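Local coordinates for protein cysteine desulfurase (Thermococcus onnurineus, PDB 5B89) that probably catalyses removal of sulfur from L-cysteine to yield L-alanine, using pyridoxal 5'-phosphate as cofactor and passing the sulfur to a carrier, at residues B[91-96]-B[230-235]; B[104-109]-B[210-215]; B[244-249]-B[295-300]. One frame throughout, in Å; residues are numbered along the deposited sequence.

Contact 1 of 3, residues B[91-96]-B[230-235]; sequences DFIGAK and LAFSGH. With PLP (pyridoxal-5'-phosphate), chain G.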
loop_
_atom_site.group_PDB
_atom_site.type_symbol
_atom_site.label_atom_id
_atom_site.label_comp_id
_atom_site.label_asym_id
_atom_site.label_seq_id
_atom_site.Cartn_x
_atom_site.Cartn_y
_atom_site.Cartn_z
ATOM N N ASP B 91 12.810 14.422 7.432
ATOM C CA ASP B 91 14.164 14.848 7.664
ATOM C C ASP B 91 15.176 14.185 6.734
ATOM O O ASP B 91 16.109 14.805 6.373
ATOM C CB ASP B 91 14.599 14.701 9.117
ATOM C CG ASP B 91 13.862 15.602 10.057
ATOM O OD1 ASP B 91 13.340 16.595 9.676
ATOM O OD2 ASP B 91 13.866 15.286 11.228
ATOM N N PHE B 92 14.960 12.940 6.373
ATOM C CA PHE B 92 15.875 12.218 5.517
ATOM C C PHE B 92 16.037 12.895 4.143
ATOM O O PHE B 92 17.076 12.867 3.630
ATOM C CB PHE B 92 15.344 10.770 5.374
ATOM C CG PHE B 92 16.208 9.831 4.570
ATOM C CD1 PHE B 92 17.470 9.537 4.962
ATOM C CD2 PHE B 92 15.701 9.202 3.502
ATOM C CE1 PHE B 92 18.228 8.650 4.250
ATOM C CE2 PHE B 92 16.441 8.302 2.799
ATOM C CZ PHE B 92 17.702 8.037 3.172
ATOM N N ILE B 93 14.967 13.490 3.640
ATOM C CA ILE B 93 14.967 14.148 2.347
ATOM C C ILE B 93 14.921 15.666 2.365
ATOM O O ILE B 93 14.833 16.274 1.398
ATOM C CB ILE B 93 13.941 13.575 1.356
ATOM C CG1 ILE B 93 12.527 13.909 1.782
ATOM C CG2 ILE B 93 14.135 12.085 1.267
ATOM C CD1 ILE B 93 11.479 13.503 0.780
ATOM N N GLY B 94 14.984 16.196 3.551
ATOM C CA GLY B 94 15.007 17.679 3.690
ATOM C C GLY B 94 13.667 18.297 3.523
ATOM O O GLY B 94 13.577 19.559 3.195
ATOM N N ALA B 95 12.532 17.622 3.736
ATOM C CA ALA B 95 11.199 18.168 3.604
ATOM C C ALA B 95 10.586 18.540 4.950
ATOM O O ALA B 95 11.135 18.119 5.980
ATOM C CB ALA B 95 10.323 17.103 2.965
ATOM N N LYS B 96 9.474 19.207 4.897
ATOM C CA LYS B 96 8.666 19.454 6.103
ATOM C C LYS B 96 7.796 18.210 6.315
ATOM O O LYS B 96 7.405 17.510 5.344
ATOM C CB LYS B 96 7.770 20.644 5.949
ATOM C CG LYS B 96 8.546 21.991 5.678
ATOM C CD LYS B 96 7.539 23.138 5.555
ATOM C CE LYS B 96 8.202 24.515 5.316
ATOM N NZ LYS B 96 7.164 25.571 5.495
ATOM N N LEU B 230 8.493 14.260 -5.425
ATOM C CA LEU B 230 9.580 13.246 -5.372
ATOM C C LEU B 230 9.041 11.954 -4.850
ATOM O O LEU B 230 8.253 12.009 -3.910
ATOM C CB LEU B 230 10.763 13.715 -4.628
ATOM C CG LEU B 230 11.986 12.792 -4.592
ATOM C CD1 LEU B 230 13.245 13.561 -4.550
ATOM C CD2 LEU B 230 11.911 11.886 -3.396
ATOM N N ALA B 231 9.409 10.849 -5.487
ATOM C CA ALA B 231 8.838 9.508 -5.080
ATOM C C ALA B 231 10.005 8.576 -4.786
ATOM O O ALA B 231 11.043 8.625 -5.447
ATOM C CB ALA B 231 8.053 8.949 -6.250
ATOM N N PHE B 232 9.877 7.749 -3.762
ATOM C CA PHE B 232 10.782 6.628 -3.531
ATOM C C PHE B 232 10.081 5.477 -2.866
ATOM O O PHE B 232 8.952 5.616 -2.447
ATOM C CB PHE B 232 12.038 7.037 -2.831
ATOM C CG PHE B 232 11.926 7.413 -1.400
ATOM C CD1 PHE B 232 12.116 6.432 -0.428
ATOM C CD2 PHE B 232 11.726 8.713 -0.977
ATOM C CE1 PHE B 232 12.133 6.717 0.879
ATOM C CE2 PHE B 232 11.762 9.002 0.353
ATOM C CZ PHE B 232 11.931 7.985 1.316
ATOM N N SER B 233 10.756 4.314 -2.857
ATOM C CA SER B 233 10.203 3.045 -2.291
ATOM C C SER B 233 10.961 2.618 -1.081
ATOM O O SER B 233 12.211 2.543 -1.144
ATOM C CB SER B 233 10.278 1.872 -3.295
ATOM O OG SER B 233 9.382 2.158 -4.433
ATOM N N GLY B 234 10.290 2.275 0.019
ATOM C CA GLY B 234 10.992 1.815 1.187
ATOM C C GLY B 234 11.751 0.549 1.069
ATOM O O GLY B 234 12.776 0.382 1.723
ATOM N N HIS B 235 11.319 -0.334 0.188
ATOM C CA HIS B 235 11.929 -1.664 0.070
ATOM C C HIS B 235 13.236 -1.779 -0.668
ATOM O O HIS B 235 13.844 -2.780 -0.705
ATOM C CB HIS B 235 10.952 -2.670 -0.528
ATOM C CG HIS B 235 10.649 -2.450 -1.973
ATOM N ND1 HIS B 235 11.325 -3.105 -2.959
ATOM C CD2 HIS B 235 9.764 -1.650 -2.596
ATOM C CE1 HIS B 235 10.879 -2.712 -4.126
ATOM N NE2 HIS B 235 9.922 -1.834 -3.938
HETATM N N1 PLP G . 11.607 3.771 -10.810
HETATM C C2 PLP G . 12.877 3.289 -10.716
HETATM C C2A PLP G . 14.053 4.080 -11.246
HETATM C C3 PLP G . 13.026 2.013 -10.144
HETATM O O3 PLP G . 14.271 1.488 -10.022
HETATM C C4 PLP G . 11.900 1.325 -9.625
HETATM C C4A PLP G . 12.128 -0.129 -9.051
HETATM C C5 PLP G . 10.631 1.956 -9.701
HETATM C C6 PLP G . 10.480 3.179 -10.317
HETATM C C5A PLP G . 9.412 1.197 -9.185
HETATM O O4P PLP G . 9.519 1.061 -7.735
HETATM P P PLP G . 8.363 0.225 -7.132
HETATM O O1P PLP G . 8.713 0.142 -5.724
HETATM O O2P PLP G . 8.434 -1.134 -7.832
HETATM O O3P PLP G . 7.104 0.890 -7.438
#
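Apolar packing joins the end of helix 73-93 to strand 229-233, and Ile93 carries it. Its branch methyl CG2 comes within 4.0 Å of Phe232 CE2, approaching the ring at a slant, while its other arm ends in CD1, 4.5 Å from Leu230 CD2, a looser touch. The two strand residues lie two apart and so point to the same side. The beta-branched isoleucine suits the place because its two arms diverge from CB, one toward each partner. Phe232 holds its ring between backbone N and carbonyl carbon (chi1 71°), which places CE2 beside Ile93; the buried aromatic also rests on Val246 of the adjoining strand.

Backbone geometry ends the helix here. Gly94 has a positive phi of 78° and closes a Schellman motif, a conformation that glycine adopts without strain; its N makes a weak bond to Asp91 O.

Polar interactions occupy the other side of the strand and the turn after it, where the cofactor phosphate sits. Ser233 OG donates to PLP O1P over a very short 2.5 Å. His235 NE2 gives a second bond to the same oxygen at 2.9 Å, with an N-H...O angle of 157°, and O1P lies at the ring edge in the imidazole plane. The far nitrogen, ND1, is bonded to the Thr45 hydroxyl, which fixes the rotation of the ring. Replacing His235 by alanine would probably leave O1P with one donor fewer and the Thr45 hydroxyl without its mate.

Alternation along one strand thus turns Phe232 to the hydrophobic helix layer and Ser233 to the cofactor. Serine and histidine just ahead of Lys236, probably the lysine that holds the cofactor as in relatives, form a phosphate site characteristic of class-V, fold-type I pyridoxal-phosphate enzymes.

Contact 2 of 3, residues B[104-109]-B[210-215]; sequences KNTSES and DAAQSA. With PLP (pyridoxal-5'-phosphate), chain G.
Ala212 and Thr106 meet beside one face of the pyridine ring of the cofactor. Ala212 CB lies over the middle of that face, 3.6 Å from PLP C2, and the small methyl lets the ring lie close to the backbone. Thr106 CG2 stands on the same side but beyond the rim, 3.8 Å from PLP C6. At the ring edge the Asp210 carboxylate confronts the pyridine nitrogen, with OD2 2.6 Å from PLP N1. Gln213 approaches the edge carrying O3, where NE2 is modelled as a very short donor, although the position of O3 is less certain. The remaining face is probably covered by His134, as in related enzymes.

Between the two segments themselves, Thr106 OG1 is 3.4 Å from Ala212 CB, and Thr106 CG2 touches Asp210 OD1, the two side chains crossing at about a right angle. The threonine hydroxyl, set beside its own backbone N (chi1 -65°), finds its strong partner in Ser233 OG. Asp210 OD1 also accepts from Ala212 N at 3.0 Å, an Asx turn that holds the carboxylate in position for N1.

This is the fold-type I arrangement, with the phosphate at the start of a helix and an aspartate at the pyridine nitrogen. Ser107 grips PLP O3P twice, through N at 3.0 Å and OG at 2.7 Å, and the helix end probably adds favourable polarity for the anion. Asn105 is the N-cap: its short amide takes Glu108 N on OD1 at 2.7 Å, nearly along the C=O axis, while ND2 reaches the Thr288 and Ala286 carbonyls of the second subunit. Glu108 OE1 receives Lys104 N and NZ from opposite faces of its carboxylate plane, and OE2 pairs with Lys104 of the second subunit.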
loop_
_atom_site.group_PDB
_atom_site.type_symbol
_atom_site.label_atom_id
_atom_site.label_comp_id
_atom_site.label_asym_id
_atom_site.label_seq_id
_atom_site.Cartn_x
_atom_site.Cartn_y
_atom_site.Cartn_z
ATOM N N LYS B 104 2.021 3.056 -1.436
ATOM C CA LYS B 104 2.472 1.661 -1.378
ATOM C C LYS B 104 3.836 1.417 -1.992
ATOM O O LYS B 104 4.486 0.499 -1.673
ATOM C CB LYS B 104 1.438 0.662 -1.948
ATOM C CG LYS B 104 1.556 0.370 -3.391
ATOM C CD LYS B 104 0.720 -0.846 -3.786
ATOM C CE LYS B 104 -0.719 -0.410 -3.753
ATOM N NZ LYS B 104 -0.960 0.786 -4.641
ATOM N N ASN B 105 4.220 2.296 -2.888
ATOM C CA ASN B 105 5.479 2.194 -3.616
ATOM C C ASN B 105 5.684 3.423 -4.511
ATOM O O ASN B 105 4.847 4.241 -4.594
ATOM C CB ASN B 105 5.539 0.900 -4.472
ATOM C CG ASN B 105 4.375 0.761 -5.445
ATOM O OD1 ASN B 105 3.848 1.683 -5.924
ATOM N ND2 ASN B 105 3.991 -0.462 -5.672
ATOM N N THR B 106 6.823 3.465 -5.164
ATOM C CA THR B 106 7.135 4.608 -6.078
ATOM C C THR B 106 6.137 4.699 -7.161
ATOM O O THR B 106 5.709 5.768 -7.575
ATOM C CB THR B 106 8.532 4.479 -6.664
ATOM O OG1 THR B 106 9.531 4.586 -5.644
ATOM C CG2 THR B 106 8.818 5.469 -7.707
ATOM N N SER B 107 5.731 3.535 -7.696
ATOM C CA SER B 107 4.805 3.484 -8.834
ATOM C C SER B 107 3.462 4.163 -8.440
ATOM O O SER B 107 2.960 5.035 -9.256
ATOM C CB SER B 107 4.535 2.080 -9.260
ATOM O OG SER B 107 5.779 1.469 -9.673
ATOM N N GLU B 108 2.903 3.852 -7.281
ATOM C CA GLU B 108 1.696 4.529 -6.787
ATOM C C GLU B 108 1.989 6.046 -6.710
ATOM O O GLU B 108 1.203 6.859 -7.224
ATOM C CB GLU B 108 1.181 3.997 -5.472
ATOM C CG GLU B 108 -0.066 4.713 -4.985
ATOM C CD GLU B 108 -0.484 4.307 -3.553
ATOM O OE1 GLU B 108 -0.236 3.173 -3.155
ATOM O OE2 GLU B 108 -1.250 5.071 -2.935
ATOM N N SER B 109 3.114 6.433 -6.073
ATOM C CA SER B 109 3.416 7.848 -5.951
ATOM C C SER B 109 3.444 8.597 -7.281
ATOM O O SER B 109 2.788 9.675 -7.403
ATOM C CB SER B 109 4.772 8.013 -5.322
ATOM O OG SER B 109 4.816 7.514 -3.994
ATOM N N ASP B 210 11.875 10.834 -9.793
ATOM C CA ASP B 210 11.761 9.409 -9.438
ATOM C C ASP B 210 13.057 9.030 -8.776
ATOM O O ASP B 210 14.108 8.815 -9.455
ATOM C CB ASP B 210 11.482 8.540 -10.687
ATOM C CG ASP B 210 11.552 7.008 -10.456
ATOM O OD1 ASP B 210 11.898 6.654 -9.313
ATOM O OD2 ASP B 210 11.412 6.251 -11.465
ATOM N N ALA B 211 13.080 8.953 -7.427
ATOM C CA ALA B 211 14.237 8.670 -6.609
ATOM C C ALA B 211 14.210 7.183 -6.149
ATOM O O ALA B 211 14.896 6.878 -5.150
ATOM C CB ALA B 211 14.343 9.642 -5.474
ATOM N N ALA B 212 13.541 6.337 -6.856
ATOM C CA ALA B 212 13.398 4.943 -6.369
ATOM C C ALA B 212 14.759 4.305 -6.301
ATOM O O ALA B 212 14.941 3.455 -5.423
ATOM C CB ALA B 212 12.477 4.176 -7.251
ATOM N N GLN B 213 15.686 4.613 -7.181
ATOM C CA GLN B 213 17.010 3.953 -7.157
ATOM C C GLN B 213 18.076 4.728 -6.501
ATOM O O GLN B 213 19.203 4.191 -6.263
ATOM C CB GLN B 213 17.439 3.571 -8.521
ATOM C CG GLN B 213 16.685 2.498 -9.061
ATOM C CD GLN B 213 16.680 1.215 -8.160
ATOM O OE1 GLN B 213 17.597 0.890 -7.282
ATOM N NE2 GLN B 213 15.597 0.467 -8.374
ATOM N N SER B 214 17.818 5.959 -6.141
ATOM C CA SER B 214 18.742 6.762 -5.420
ATOM C C SER B 214 18.573 6.757 -3.857
ATOM O O SER B 214 19.553 6.783 -3.096
ATOM C CB SER B 214 18.774 8.188 -5.859
ATOM O OG SER B 214 17.508 8.779 -5.820
ATOM N N ALA B 215 17.326 6.751 -3.366
ATOM C CA ALA B 215 17.107 6.840 -1.956
ATOM C C ALA B 215 17.811 5.695 -1.198
ATOM O O ALA B 215 17.661 4.493 -1.595
ATOM C CB ALA B 215 15.631 6.792 -1.686
HETATM N N1 PLP G . 11.607 3.771 -10.810
HETATM C C2 PLP G . 12.877 3.289 -10.716
HETATM C C2A PLP G . 14.053 4.080 -11.246
HETATM C C3 PLP G . 13.026 2.013 -10.144
HETATM O O3 PLP G . 14.271 1.488 -10.022
HETATM C C4 PLP G . 11.900 1.325 -9.625
HETATM C C4A PLP G . 12.128 -0.129 -9.051
HETATM C C5 PLP G . 10.631 1.956 -9.701
HETATM C C6 PLP G . 10.480 3.179 -10.317
HETATM C C5A PLP G . 9.412 1.197 -9.185
HETATM O O4P PLP G . 9.519 1.061 -7.735
HETATM P P PLP G . 8.363 0.225 -7.132
HETATM O O1P PLP G . 8.713 0.142 -5.724
HETATM O O2P PLP G . 8.434 -1.134 -7.832
HETATM O O3P PLP G . 7.104 0.890 -7.438
#

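Contact 3 of 3, residues B[244-249]-B[295-300]; sequences IGVLYI and IGLAAG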
loop_
_atom_site.group_PDB
_atom_site.type_symbol
_atom_site.label_atom_id
_atom_site.label_comp_id
_atom_site.label_asym_id
_atom_site.label_seq_id
_atom_site.Cartn_x
_atom_site.Cartn_y
_atom_site.Cartn_z
ATOM N N ILE B 244 5.494 0.065 1.316
ATOM C CA ILE B 244 5.540 1.469 1.756
ATOM C C ILE B 244 6.358 2.287 0.796
ATOM O O ILE B 244 7.517 2.003 0.504
ATOM C CB ILE B 244 6.081 1.578 3.218
ATOM C CG1 ILE B 244 5.878 2.958 3.788
ATOM C CG2 ILE B 244 7.475 1.046 3.406
ATOM C CD1 ILE B 244 4.454 3.318 4.137
ATOM N N GLY B 245 5.745 3.266 0.282
ATOM C CA GLY B 245 6.392 4.268 -0.562
ATOM C C GLY B 245 6.182 5.633 0.002
ATOM O O GLY B 245 5.356 5.887 0.879
ATOM N N VAL B 246 6.876 6.600 -0.614
ATOM C CA VAL B 246 6.779 8.014 -0.224
ATOM C C VAL B 246 6.510 8.857 -1.453
ATOM O O VAL B 246 7.060 8.603 -2.509
ATOM C CB VAL B 246 8.077 8.443 0.494
ATOM C CG1 VAL B 246 8.082 9.970 0.713
ATOM C CG2 VAL B 246 8.280 7.716 1.772
ATOM N N LEU B 247 5.611 9.813 -1.267
ATOM C CA LEU B 247 5.394 10.895 -2.203
ATOM C C LEU B 247 5.610 12.200 -1.448
ATOM O O LEU B 247 4.880 12.540 -0.497
ATOM C CB LEU B 247 4.048 10.868 -2.847
ATOM C CG LEU B 247 3.701 12.093 -3.786
ATOM C CD1 LEU B 247 4.681 12.147 -4.870
ATOM C CD2 LEU B 247 2.269 11.995 -4.232
ATOM N N TYR B 248 6.637 12.964 -1.884
ATOM C CA TYR B 248 6.811 14.333 -1.433
ATOM C C TYR B 248 6.111 15.261 -2.330
ATOM O O TYR B 248 6.206 15.170 -3.553
ATOM C CB TYR B 248 8.322 14.670 -1.480
ATOM C CG TYR B 248 8.710 16.151 -1.443
ATOM C CD1 TYR B 248 8.656 16.859 -0.260
ATOM C CD2 TYR B 248 9.017 16.788 -2.582
ATOM C CE1 TYR B 248 9.047 18.147 -0.216
ATOM C CE2 TYR B 248 9.380 18.092 -2.559
ATOM C CZ TYR B 248 9.362 18.755 -1.373
ATOM O OH TYR B 248 9.737 20.144 -1.250
ATOM N N ILE B 249 5.327 16.137 -1.691
ATOM C CA ILE B 249 4.573 17.229 -2.348
ATOM C C ILE B 249 4.977 18.522 -1.750
ATOM O O ILE B 249 4.729 18.819 -0.574
ATOM C CB ILE B 249 3.076 17.062 -2.163
ATOM C CG1 ILE B 249 2.564 15.690 -2.656
ATOM C CG2 ILE B 249 2.323 18.219 -2.791
ATOM C CD1 ILE B 249 1.142 15.388 -2.291
ATOM N N ILE B 295 6.581 2.509 10.101
ATOM C CA ILE B 295 7.485 2.284 11.224
ATOM C C ILE B 295 8.705 1.548 10.786
ATOM O O ILE B 295 9.837 1.858 11.192
ATOM C CB ILE B 295 6.691 1.578 12.364
ATOM C CG1 ILE B 295 5.684 2.543 12.957
ATOM C CG2 ILE B 295 7.652 0.993 13.454
ATOM C CD1 ILE B 295 4.557 1.888 13.828
ATOM N N GLY B 296 8.531 0.539 9.942
ATOM C CA GLY B 296 9.677 -0.157 9.386
ATOM C C GLY B 296 10.608 0.693 8.513
ATOM O O GLY B 296 11.844 0.558 8.611
ATOM N N LEU B 297 9.943 1.519 7.744
ATOM C CA LEU B 297 10.748 2.435 6.884
ATOM C C LEU B 297 11.533 3.396 7.753
ATOM O O LEU B 297 12.709 3.611 7.440
ATOM C CB LEU B 297 9.841 3.156 5.899
ATOM C CG LEU B 297 10.522 4.257 5.032
ATOM C CD1 LEU B 297 11.684 3.703 4.310
ATOM C CD2 LEU B 297 9.521 4.896 4.114
ATOM N N ALA B 298 10.942 3.957 8.781
ATOM C CA ALA B 298 11.689 4.872 9.702
ATOM C C ALA B 298 12.812 4.129 10.334
ATOM O O ALA B 298 13.944 4.673 10.434
ATOM C CB ALA B 298 10.734 5.466 10.708
ATOM N N ALA B 299 12.679 2.862 10.671
ATOM C CA ALA B 299 13.772 2.085 11.188
ATOM C C ALA B 299 14.811 1.842 10.196
ATOM O O ALA B 299 15.994 1.914 10.552
ATOM C CB ALA B 299 13.224 0.727 11.771
ATOM N N GLY B 300 14.499 1.613 8.930
ATOM C CA GLY B 300 15.507 1.465 7.856
ATOM C C GLY B 300 16.233 2.761 7.666
ATOM O O GLY B 300 17.488 2.672 7.584
#
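Leu297 of helix 291-307 provides the whole helix side of this hydrophobic contact, set against Ile244 and Val246 where strand 245-249 begins. Its CB is 4.0 Å from Ile244 CG2. Farther out, the CD2 methyl lies 3.9 Å from Val246 CG2 and 4.1 Å from Ile244 CG1, and so meets both residues. With CG swung away from the backbone N (chi1 174°), the leucine extends from the helix toward the strand. It meets Ile244 at a slant and Val246 almost perpendicularly. Leucine suits this place because its fork lies one carbon beyond CB, far enough to span the distance, whereas the beta-branched isoleucine and valine offer methyls close to an extended backbone. Gly245 between them has no side chain, and the chain's alternation directs its neighbours to the helix.

Val246 also packs on Val89 of helix 73-93 and Phe102 of strand 100-103, so the leucine joins a wider apolar layer.

Backbone bonding runs along the helix, as in Ala299 N to Ile295 O at 3.1 Å and Gly300 N to Gly296 O at 2.9 Å, while across the contact Val246 pairs with Phe232 of strand 229-233, and Ile244 with Gly234 just past its end.

Helix and sheet are therefore held here by shape and exclusion of water, with methyl groups meeting methylene and methyl groups and neither directed bonds nor charge fixing the fit.

The three contacts crowd round strand 229-233 in the large sheet, their centres 7 to 10 Å apart. Along the chain, both segments of contact 2 fall between those of contact 1, and contact 3 follows. Contacts 1 and 3 share the sheet through neighbouring antiparallel strands 229-233 and 245-249, on which helices 73-93 and 291-307 pack. Contact 2 brings helix 106-117 and the loop after strand 206-210 to the cofactor; it joins contact 1 through an Ala231-Ala211 backbone bond. Contacts 1 and 2 both hold pyridoxal phosphate, whereas contact 3, with the side chain of Ile244 about 9 Å from the bound cofactor, ties strand 245-249, next to the cofactor-bearing strand 229-233, to helix 291-307.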